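Local coordinates for uncharacterized protein (Xanthomonas campestris pv. vesicatoria, PDB 4FC9) that is a type III effector delivered into plant host cells, where its all-helical C-terminal domain, the part described here, probably acts as an E3 ubiquitin ligase, at residues L45-F56 with L150-V159; L94-P105 with N121-H132. One frame throughout, in Å; residues are numbered along the deposited sequence.

Contact 1. Residues L45-F56 with L150-V159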
loop_
_atom_site.group_PDB
_atom_site.type_symbol
_atom_site.label_atom_id
_atom_site.label_comp_id
_atom_site.label_asym_id
_atom_site.label_seq_id
_atom_site.Cartn_x
_atom_site.Cartn_y
_atom_site.Cartn_z
ATOM N N LEU A 45 -0.592 10.955 -0.883
ATOM C CA LEU A 45 -2.048 10.865 -0.872
ATOM C C LEU A 45 -2.654 12.233 -1.092
ATOM O O LEU A 45 -3.625 12.379 -1.832
ATOM C CB LEU A 45 -2.544 10.312 0.459
ATOM C CG LEU A 45 -2.404 8.811 0.632
ATOM C CD1 LEU A 45 -3.010 8.402 1.956
ATOM C CD2 LEU A 45 -3.080 8.104 -0.525
ATOM N N SER A 46 -2.078 13.236 -0.436
ATOM C CA SER A 46 -2.513 14.609 -0.620
ATOM C C SER A 46 -2.330 15.018 -2.073
ATOM O O SER A 46 -3.218 15.613 -2.671
ATOM C CB SER A 46 -1.720 15.549 0.281
ATOM O OG SER A 46 -2.191 16.876 0.147
ATOM N N THR A 47 -1.174 14.692 -2.638
ATOM C CA THR A 47 -0.890 15.016 -4.025
ATOM C C THR A 47 -1.952 14.396 -4.936
ATOM O O THR A 47 -2.557 15.084 -5.757
ATOM C CB THR A 47 0.515 14.544 -4.432
ATOM O OG1 THR A 47 1.485 15.190 -3.599
ATOM C CG2 THR A 47 0.806 14.901 -5.881
ATOM N N VAL A 48 -2.217 13.110 -4.750
ATOM C CA VAL A 48 -3.193 12.408 -5.579
ATOM C C VAL A 48 -4.636 12.907 -5.410
ATOM O O VAL A 48 -5.334 13.152 -6.392
ATOM C CB VAL A 48 -3.155 10.888 -5.315
ATOM C CG1 VAL A 48 -4.307 10.190 -6.026
ATOM C CG2 VAL A 48 -1.824 10.314 -5.748
ATOM N N ILE A 49 -5.079 13.045 -4.166
ATOM C CA ILE A 49 -6.487 13.301 -3.875
ATOM C C ILE A 49 -6.825 14.790 -3.836
ATOM O O ILE A 49 -7.812 15.220 -4.425
ATOM C CB ILE A 49 -6.908 12.605 -2.562
ATOM C CG1 ILE A 49 -6.801 11.087 -2.728
ATOM C CG2 ILE A 49 -8.320 13.004 -2.162
ATOM C CD1 ILE A 49 -6.973 10.316 -1.447
ATOM N N ASP A 50 -5.998 15.573 -3.152
ATOM C CA ASP A 50 -6.195 17.016 -3.068
ATOM C C ASP A 50 -5.762 17.710 -4.358
ATOM O O ASP A 50 -6.558 18.389 -5.009
ATOM C CB ASP A 50 -5.404 17.594 -1.891
ATOM C CG ASP A 50 -6.270 18.333 -0.907
ATOM O OD1 ASP A 50 -6.620 19.499 -1.182
ATOM O OD2 ASP A 50 -6.583 17.754 0.153
ATOM N N GLU A 51 -4.497 17.533 -4.727
ATOM C CA GLU A 51 -3.918 18.245 -5.860
ATOM C C GLU A 51 -4.306 17.643 -7.201
ATOM O O GLU A 51 -4.144 18.280 -8.238
ATOM C CB GLU A 51 -2.400 18.256 -5.742
ATOM C CG GLU A 51 -1.899 18.665 -4.378
ATOM C CD GLU A 51 -2.131 20.127 -4.087
ATOM O OE1 GLU A 51 -2.076 20.934 -5.038
ATOM O OE2 GLU A 51 -2.374 20.467 -2.907
ATOM N N GLU A 52 -4.803 16.412 -7.170
ATOM C CA GLU A 52 -5.133 15.662 -8.377
ATOM C C GLU A 52 -3.927 15.554 -9.305
ATOM O O GLU A 52 -4.025 15.733 -10.518
ATOM C CB GLU A 52 -6.356 16.260 -9.076
ATOM C CG GLU A 52 -7.611 16.154 -8.230
ATOM C CD GLU A 52 -8.816 16.807 -8.864
ATOM O OE1 GLU A 52 -8.854 18.055 -8.935
ATOM O OE2 GLU A 52 -9.729 16.074 -9.283
ATOM N N ARG A 53 -2.787 15.249 -8.697
ATOM C CA ARG A 53 -1.524 15.106 -9.406
ATOM C C ARG A 53 -0.863 13.756 -9.117
ATOM O O ARG A 53 -1.188 13.082 -8.139
ATOM C CB ARG A 53 -0.586 16.270 -9.061
ATOM C CG ARG A 53 -1.078 17.612 -9.592
ATOM C CD ARG A 53 -0.346 18.787 -8.969
ATOM N NE ARG A 53 1.067 18.834 -9.340
ATOM C CZ ARG A 53 1.870 19.863 -9.083
ATOM N NH1 ARG A 53 1.403 20.936 -8.460
ATOM N NH2 ARG A 53 3.142 19.823 -9.452
ATOM N N ASN A 54 0.063 13.383 -9.992
ATOM C CA ASN A 54 0.703 12.077 -10.008
ATOM C C ASN A 54 2.110 12.162 -9.407
ATOM O O ASN A 54 3.039 12.625 -10.069
ATOM C CB ASN A 54 0.781 11.612 -11.470
ATOM C CG ASN A 54 1.251 10.177 -11.625
ATOM O OD1 ASN A 54 1.774 9.564 -10.695
ATOM N ND2 ASN A 54 1.075 9.639 -12.824
ATOM N N PRO A 55 2.278 11.703 -8.153
ATOM C CA PRO A 55 3.575 11.803 -7.472
ATOM C C PRO A 55 4.620 10.828 -8.004
ATOM O O PRO A 55 5.759 10.836 -7.537
ATOM C CB PRO A 55 3.231 11.451 -6.021
ATOM C CG PRO A 55 2.051 10.558 -6.129
ATOM C CD PRO A 55 1.252 11.096 -7.287
ATOM N N PHE A 56 4.238 10.003 -8.969
ATOM C CA PHE A 56 5.131 8.976 -9.483
ATOM C C PHE A 56 5.905 9.446 -10.703
ATOM O O PHE A 56 6.804 8.755 -11.176
ATOM C CB PHE A 56 4.354 7.691 -9.777
ATOM C CG PHE A 56 3.762 7.057 -8.547
ATOM C CD1 PHE A 56 4.553 6.321 -7.683
ATOM C CD2 PHE A 56 2.421 7.217 -8.243
ATOM C CE1 PHE A 56 4.014 5.746 -6.539
ATOM C CE2 PHE A 56 1.873 6.646 -7.103
ATOM C CZ PHE A 56 2.670 5.908 -6.248
ATOM N N LEU A 150 -5.033 6.042 -14.852
ATOM C CA LEU A 150 -4.497 6.849 -13.780
ATOM C C LEU A 150 -5.620 7.738 -13.297
ATOM O O LEU A 150 -5.974 8.710 -13.954
ATOM C CB LEU A 150 -3.336 7.695 -14.291
ATOM C CG LEU A 150 -2.191 6.836 -14.821
ATOM C CD1 LEU A 150 -1.249 7.639 -15.681
ATOM C CD2 LEU A 150 -1.456 6.227 -13.660
ATOM N N ASP A 151 -6.210 7.375 -12.166
ATOM C CA ASP A 151 -7.244 8.196 -11.554
ATOM C C ASP A 151 -7.072 8.199 -10.044
ATOM O O ASP A 151 -6.120 7.619 -9.525
ATOM C CB ASP A 151 -8.654 7.742 -11.974
ATOM C CG ASP A 151 -8.977 6.313 -11.552
ATOM O OD1 ASP A 151 -8.688 5.932 -10.401
ATOM O OD2 ASP A 151 -9.544 5.564 -12.378
ATOM N N VAL A 152 -7.997 8.837 -9.339
ATOM C CA VAL A 152 -7.850 9.014 -7.897
ATOM C C VAL A 152 -7.761 7.687 -7.131
ATOM O O VAL A 152 -6.923 7.537 -6.244
ATOM C CB VAL A 152 -8.948 9.944 -7.304
ATOM C CG1 VAL A 152 -10.334 9.350 -7.481
ATOM C CG2 VAL A 152 -8.666 10.237 -5.836
ATOM N N ALA A 153 -8.591 6.719 -7.510
ATOM C CA ALA A 153 -8.649 5.432 -6.820
ATOM C C ALA A 153 -7.447 4.552 -7.134
ATOM O O ALA A 153 -6.883 3.920 -6.245
ATOM C CB ALA A 153 -9.927 4.709 -7.178
ATOM N N THR A 154 -7.059 4.497 -8.402
ATOM C CA THR A 154 -5.943 3.651 -8.792
ATOM C C THR A 154 -4.638 4.218 -8.257
ATOM O O THR A 154 -3.790 3.479 -7.761
ATOM C CB THR A 154 -5.869 3.430 -10.322
ATOM O OG1 THR A 154 -5.554 4.661 -10.984
ATOM C CG2 THR A 154 -7.185 2.885 -10.853
ATOM N N LEU A 155 -4.484 5.535 -8.328
ATOM C CA LEU A 155 -3.278 6.157 -7.806
ATOM C C LEU A 155 -3.217 6.123 -6.278
ATOM O O LEU A 155 -2.140 5.998 -5.700
ATOM C CB LEU A 155 -3.139 7.584 -8.320
ATOM C CG LEU A 155 -2.667 7.652 -9.767
ATOM C CD1 LEU A 155 -2.651 9.084 -10.236
ATOM C CD2 LEU A 155 -1.286 7.028 -9.895
ATOM N N ALA A 156 -4.370 6.230 -5.627
ATOM C CA ALA A 156 -4.399 6.121 -4.177
ATOM C C ALA A 156 -3.935 4.728 -3.765
ATOM O O ALA A 156 -3.205 4.579 -2.791
ATOM C CB ALA A 156 -5.784 6.404 -3.637
ATOM N N LYS A 157 -4.339 3.708 -4.519
ATOM C CA LYS A 157 -3.879 2.357 -4.226
ATOM C C LYS A 157 -2.374 2.233 -4.439
ATOM O O LYS A 157 -1.691 1.548 -3.682
ATOM C CB LYS A 157 -4.633 1.302 -5.042
ATOM C CG LYS A 157 -4.176 -0.131 -4.758
ATOM C CD LYS A 157 -4.428 -0.555 -3.314
ATOM C CE LYS A 157 -5.910 -0.698 -3.036
ATOM N NZ LYS A 157 -6.172 -1.275 -1.688
ATOM N N ALA A 158 -1.854 2.903 -5.463
ATOM C CA ALA A 158 -0.422 2.859 -5.728
ATOM C C ALA A 158 0.368 3.493 -4.591
ATOM O O ALA A 158 1.441 3.017 -4.235
ATOM C CB ALA A 158 -0.097 3.531 -7.047
ATOM N N VAL A 159 -0.168 4.564 -4.017
ATOM C CA VAL A 159 0.460 5.205 -2.862
ATOM C C VAL A 159 0.419 4.273 -1.656
ATOM O O VAL A 159 1.390 4.178 -0.903
ATOM C CB VAL A 159 -0.209 6.556 -2.515
ATOM C CG1 VAL A 159 0.371 7.122 -1.226
ATOM C CG2 VAL A 159 -0.041 7.548 -3.653
#
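The Phe56 ring meets helix 152-171 with its edge turned to the backbone: Val159 N lies near the ring plane, 3.9 Å from CZ, and Asn54 OD1 sits at another part of the rim. Ala158 CB and Leu155 CD2 approach obliquely, the methyl of Ala158 coming within 3.7 Å of Phe56 CE2. The contact is an antiparallel helix pair with knobs-into-holes packing, the end of helix 32-49 running beside the start of helix 152-171; the axes of the short helical segments come within 9.4 Å at 172°. Val48 is the knob, set among Val152, Leu155, Ala156 and Val159. With CG1 anti to the backbone N (chi1 172°), that branch reaches Leu155 CB at 3.7 Å, while CG2 packs on Val159 CG2 at 3.9 Å. Leu45 and Ile49 flank the knob, against Val159 and Val152 respectively. Beyond the helix the chain turns back, and Leu81 and Met84 of helix 79-88 also pack on Phe56. The return includes an Asx turn: Phe56 N, above the Asn54 carbonyl plane, donates to OD1 at 3.0 Å. A capping box starts helix 152-171: Asp151 N donates to Thr154 OG1 at 3.0 Å, and Thr154 N to Asp151 OD1 at 3.0 Å.

Contact 2. Residues L94-P105 with N121-H132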
loop_
_atom_site.group_PDB
_atom_site.type_symbol
_atom_site.label_atom_id
_atom_site.label_comp_id
_atom_site.label_asym_id
_atom_site.label_seq_id
_atom_site.Cartn_x
_atom_site.Cartn_y
_atom_site.Cartn_z
ATOM N N LEU A 94 4.404 -10.795 -1.605
ATOM C CA LEU A 94 3.152 -11.250 -1.013
ATOM C C LEU A 94 3.389 -11.966 0.314
ATOM O O LEU A 94 2.588 -11.854 1.244
ATOM C CB LEU A 94 2.393 -12.141 -1.997
ATOM C CG LEU A 94 2.025 -11.441 -3.309
ATOM C CD1 LEU A 94 1.462 -12.429 -4.322
ATOM C CD2 LEU A 94 1.044 -10.300 -3.056
ATOM N N GLN A 95 4.501 -12.688 0.397
ATOM C CA GLN A 95 4.899 -13.344 1.638
ATOM C C GLN A 95 5.137 -12.311 2.740
ATOM O O GLN A 95 4.703 -12.506 3.873
ATOM C CB GLN A 95 6.158 -14.184 1.424
ATOM C CG GLN A 95 6.322 -15.344 2.399
ATOM C CD GLN A 95 5.542 -16.588 1.991
ATOM O OE1 GLN A 95 6.032 -17.426 1.225
ATOM N NE2 GLN A 95 4.329 -16.720 2.516
ATOM N N ARG A 96 5.815 -11.213 2.408
ATOM C CA ARG A 96 6.083 -10.149 3.382
ATOM C C ARG A 96 4.800 -9.475 3.850
ATOM O O ARG A 96 4.667 -9.111 5.023
ATOM C CB ARG A 96 7.035 -9.096 2.810
ATOM C CG ARG A 96 8.448 -9.583 2.581
ATOM C CD ARG A 96 9.126 -9.974 3.880
ATOM N NE ARG A 96 10.573 -10.062 3.712
ATOM C CZ ARG A 96 11.391 -10.671 4.563
ATOM N NH1 ARG A 96 12.698 -10.699 4.330
ATOM N NH2 ARG A 96 10.903 -11.256 5.646
ATOM N N VAL A 97 3.864 -9.298 2.928
ATOM C CA VAL A 97 2.581 -8.712 3.277
ATOM C C VAL A 97 1.865 -9.600 4.289
ATOM O O VAL A 97 1.321 -9.107 5.277
ATOM C CB VAL A 97 1.692 -8.499 2.040
ATOM C CG1 VAL A 97 0.292 -8.055 2.455
ATOM C CG2 VAL A 97 2.325 -7.488 1.100
ATOM N N SER A 98 1.881 -10.910 4.050
ATOM C CA SER A 98 1.268 -11.860 4.974
ATOM C C SER A 98 1.970 -11.848 6.318
ATOM O O SER A 98 1.331 -11.993 7.362
ATOM C CB SER A 98 1.304 -13.276 4.406
ATOM O OG SER A 98 0.292 -13.456 3.438
ATOM N N ASP A 99 3.289 -11.685 6.287
ATOM C CA ASP A 99 4.069 -11.661 7.514
ATOM C C ASP A 99 3.697 -10.465 8.369
ATOM O O ASP A 99 3.609 -10.566 9.591
ATOM C CB ASP A 99 5.564 -11.638 7.208
ATOM C CG ASP A 99 6.054 -12.942 6.625
ATOM O OD1 ASP A 99 5.271 -13.919 6.603
ATOM O OD2 ASP A 99 7.226 -12.991 6.193
HETATM N N MSE A 100 3.482 -9.328 7.715
HETATM C CA MSE A 100 3.124 -8.107 8.417
HETATM C C MSE A 100 1.693 -8.187 8.927
HETATM O O MSE A 100 1.419 -7.876 10.085
HETATM C CB MSE A 100 3.288 -6.890 7.507
HETATM C CG MSE A 100 3.999 -5.722 8.179
HETATM SE SE MSE A 100 3.403 -3.983 7.530
HETATM C CE MSE A 100 3.750 -4.229 5.628
ATOM N N ALA A 101 0.785 -8.610 8.055
ATOM C CA ALA A 101 -0.625 -8.708 8.404
ATOM C C ALA A 101 -0.837 -9.805 9.435
ATOM O O ALA A 101 -1.728 -9.717 10.282
ATOM C CB ALA A 101 -1.463 -8.977 7.171
ATOM N N GLY A 102 -0.008 -10.839 9.361
ATOM C CA GLY A 102 -0.137 -11.981 10.245
ATOM C C GLY A 102 -1.163 -12.950 9.703
ATOM O O GLY A 102 -1.684 -12.753 8.606
ATOM N N PRO A 103 -1.459 -14.006 10.466
ATOM C CA PRO A 103 -2.451 -15.002 10.062
ATOM C C PRO A 103 -3.861 -14.466 10.250
ATOM O O PRO A 103 -4.032 -13.394 10.835
ATOM C CB PRO A 103 -2.199 -16.146 11.041
ATOM C CG PRO A 103 -1.701 -15.466 12.266
ATOM C CD PRO A 103 -0.860 -14.321 11.772
ATOM N N SER A 104 -4.851 -15.200 9.752
ATOM C CA SER A 104 -6.244 -14.825 9.933
ATOM C C SER A 104 -6.560 -14.695 11.416
ATOM O O SER A 104 -6.208 -15.569 12.206
ATOM C CB SER A 104 -7.157 -15.866 9.296
ATOM O OG SER A 104 -8.500 -15.636 9.676
ATOM N N PRO A 105 -7.208 -13.587 11.801
ATOM C CA PRO A 105 -7.487 -13.298 13.210
ATOM C C PRO A 105 -8.322 -14.375 13.896
ATOM O O PRO A 105 -9.272 -14.906 13.323
ATOM C CB PRO A 105 -8.260 -11.976 13.153
ATOM C CG PRO A 105 -7.833 -11.350 11.867
ATOM C CD PRO A 105 -7.645 -12.495 10.916
ATOM N N ASN A 121 -9.602 -6.362 14.658
ATOM C CA ASN A 121 -8.516 -7.197 14.149
ATOM C C ASN A 121 -8.741 -7.646 12.706
ATOM O O ASN A 121 -7.814 -7.678 11.903
ATOM C CB ASN A 121 -8.307 -8.420 15.045
ATOM C CG ASN A 121 -7.709 -8.062 16.390
ATOM O OD1 ASN A 121 -7.201 -6.957 16.581
ATOM N ND2 ASN A 121 -7.751 -9.000 17.324
ATOM N N VAL A 122 -9.982 -7.987 12.389
ATOM C CA VAL A 122 -10.334 -8.459 11.059
ATOM C C VAL A 122 -10.286 -7.334 10.021
ATOM O O VAL A 122 -9.754 -7.524 8.927
ATOM C CB VAL A 122 -11.707 -9.164 11.065
ATOM C CG1 VAL A 122 -12.189 -9.412 9.649
ATOM C CG2 VAL A 122 -11.615 -10.474 11.842
ATOM N N SER A 123 -10.826 -6.168 10.372
ATOM C CA SER A 123 -10.736 -4.983 9.522
ATOM C C SER A 123 -9.281 -4.647 9.209
ATOM O O SER A 123 -8.915 -4.462 8.048
ATOM C CB SER A 123 -11.384 -3.777 10.202
ATOM O OG SER A 123 -12.775 -3.968 10.362
ATOM N N ASN A 124 -8.457 -4.569 10.253
ATOM C CA ASN A 124 -7.041 -4.244 10.102
ATOM C C ASN A 124 -6.285 -5.257 9.246
ATOM O O ASN A 124 -5.457 -4.891 8.409
ATOM C CB ASN A 124 -6.378 -4.112 11.472
ATOM C CG ASN A 124 -6.751 -2.826 12.171
ATOM O OD1 ASN A 124 -7.227 -1.883 11.542
ATOM N ND2 ASN A 124 -6.530 -2.776 13.477
ATOM N N TRP A 125 -6.580 -6.531 9.471
ATOM C CA TRP A 125 -5.988 -7.616 8.709
ATOM C C TRP A 125 -6.333 -7.499 7.223
ATOM O O TRP A 125 -5.445 -7.561 6.371
ATOM C CB TRP A 125 -6.465 -8.952 9.275
ATOM C CG TRP A 125 -5.833 -10.150 8.644
ATOM C CD1 TRP A 125 -4.570 -10.615 8.853
ATOM C CD2 TRP A 125 -6.445 -11.050 7.713
ATOM N NE1 TRP A 125 -4.352 -11.742 8.102
ATOM C CE2 TRP A 125 -5.485 -12.029 7.395
ATOM C CE3 TRP A 125 -7.703 -11.114 7.114
ATOM C CZ2 TRP A 125 -5.751 -13.065 6.504
ATOM C CZ3 TRP A 125 -7.964 -12.145 6.232
ATOM C CH2 TRP A 125 -6.993 -13.107 5.936
ATOM N N LYS A 126 -7.618 -7.332 6.918
ATOM C CA LYS A 126 -8.066 -7.145 5.542
ATOM C C LYS A 126 -7.376 -5.928 4.932
ATOM O O LYS A 126 -6.906 -5.972 3.792
ATOM C CB LYS A 126 -9.581 -6.937 5.491
ATOM C CG LYS A 126 -10.437 -8.176 5.740
ATOM C CD LYS A 126 -11.905 -7.873 5.417
ATOM C CE LYS A 126 -12.767 -9.125 5.431
ATOM N NZ LYS A 126 -14.136 -8.858 4.904
ATOM N N ALA A 127 -7.326 -4.845 5.705
ATOM C CA ALA A 127 -6.707 -3.600 5.262
ATOM C C ALA A 127 -5.254 -3.820 4.855
ATOM O O ALA A 127 -4.831 -3.382 3.782
ATOM C CB ALA A 127 -6.799 -2.548 6.351
ATOM N N GLN A 128 -4.499 -4.505 5.709
ATOM C CA GLN A 128 -3.100 -4.784 5.417
ATOM C C GLN A 128 -2.939 -5.746 4.242
ATOM O O GLN A 128 -2.089 -5.532 3.379
ATOM C CB GLN A 128 -2.373 -5.314 6.658
ATOM C CG GLN A 128 -2.297 -4.303 7.798
ATOM C CD GLN A 128 -1.425 -4.769 8.958
ATOM O OE1 GLN A 128 -1.927 -5.100 10.033
ATOM N NE2 GLN A 128 -0.110 -4.779 8.747
ATOM N N LYS A 129 -3.754 -6.798 4.208
ATOM C CA LYS A 129 -3.657 -7.810 3.154
ATOM C C LYS A 129 -3.827 -7.224 1.754
ATOM O O LYS A 129 -3.254 -7.725 0.790
ATOM C CB LYS A 129 -4.693 -8.922 3.362
ATOM C CG LYS A 129 -4.435 -9.846 4.546
ATOM C CD LYS A 129 -3.201 -10.708 4.352
ATOM C CE LYS A 129 -3.363 -11.671 3.196
ATOM N NZ LYS A 129 -2.226 -12.629 3.134
ATOM N N SER A 130 -4.613 -6.159 1.645
ATOM C CA SER A 130 -4.975 -5.619 0.340
ATOM C C SER A 130 -4.379 -4.239 0.056
ATOM O O SER A 130 -4.800 -3.555 -0.877
ATOM C CB SER A 130 -6.498 -5.576 0.192
ATOM O OG SER A 130 -7.086 -4.767 1.198
ATOM N N ALA A 131 -3.393 -3.836 0.852
ATOM C CA ALA A 131 -2.721 -2.553 0.645
ATOM C C ALA A 131 -1.633 -2.658 -0.417
ATOM O O ALA A 131 -0.486 -2.284 -0.179
ATOM C CB ALA A 131 -2.138 -2.043 1.949
ATOM N N HIS A 132 -1.996 -3.174 -1.588
ATOM C CA HIS A 132 -1.056 -3.289 -2.701
ATOM C C HIS A 132 -1.770 -3.454 -4.043
ATOM O O HIS A 132 -2.996 -3.562 -4.098
ATOM C CB HIS A 132 -0.042 -4.414 -2.461
ATOM C CG HIS A 132 -0.644 -5.782 -2.408
ATOM N ND1 HIS A 132 -0.947 -6.504 -3.541
ATOM C CD2 HIS A 132 -0.988 -6.569 -1.360
ATOM C CE1 HIS A 132 -1.454 -7.674 -3.195
ATOM N NE2 HIS A 132 -1.490 -7.736 -1.876
HETATM O O HOH W 1 1.782 -5.100 11.189
HETATM O O HOH W 2 -3.495 -7.523 10.794
HETATM O O HOH W 3 -1.803 -13.619 5.800
#
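At chi1 -175° the indole of Trp125 swings away from its own backbone nitrogen and across to the end of helix 91-101. In Lys129 the first torsion, with CG beside the backbone N, sets CG 3.7 Å above the centre of one indole face; bends at the next two carry CD to within 3.7 Å of Ala101 CB and NZ on toward Ser98. The opposite face takes CH-pi contacts from Ser104 CA and Pro105 CD, the latter 3.9 Å from the centroid of the five-membered ring, sandwiching the indole between aliphatic groups. Its edge makes a direct hydrogen bond: Trp125 NE1 donates to Gly102 O at 2.9 Å with an N-H...O angle of 156°, the acceptor in the ring plane but NE1 well above the Gly102 carbonyl plane. Gly102, at positive phi, ends the helix. Waters bridge Met100 O to Gln128 NE2, Ala101 O to Gln128 OE1, and Gly102 O to Lys129 NZ. This antiparallel helical hairpin, the axes of its short helical segments 9.1 Å apart and at 162°, lies toward the surface. Helix 152-171 adjoins it: Leu167 and Ile168 meet Met100, and Met161 touches His132, whose ring packs edge-to-face with Phe93.

In the fold
Contacts 1 and 2 have centres 23 Å apart on opposite sides of the chain's centre, and each joins two antiparallel helices. Along the chain they are nested: 45-56 opens the outer pair, 94-105 and 121-132 form the inner one, and 150-159 closes it. Contact 1, between helices 32-49 and 152-171, closes a long loop, its segments 94 residues apart at the closest ends; contact 2, between helices 91-101 and 112-129, is a local hairpin inside that loop. Lys157 on helix 152-171 reaches the turn that follows helix 112-129, with a probable hydrogen bond from Lys157 NZ to Ser130 O at 2.8 Å. Both contacts belong to the all-helical bilobal C-terminal domain of the effector.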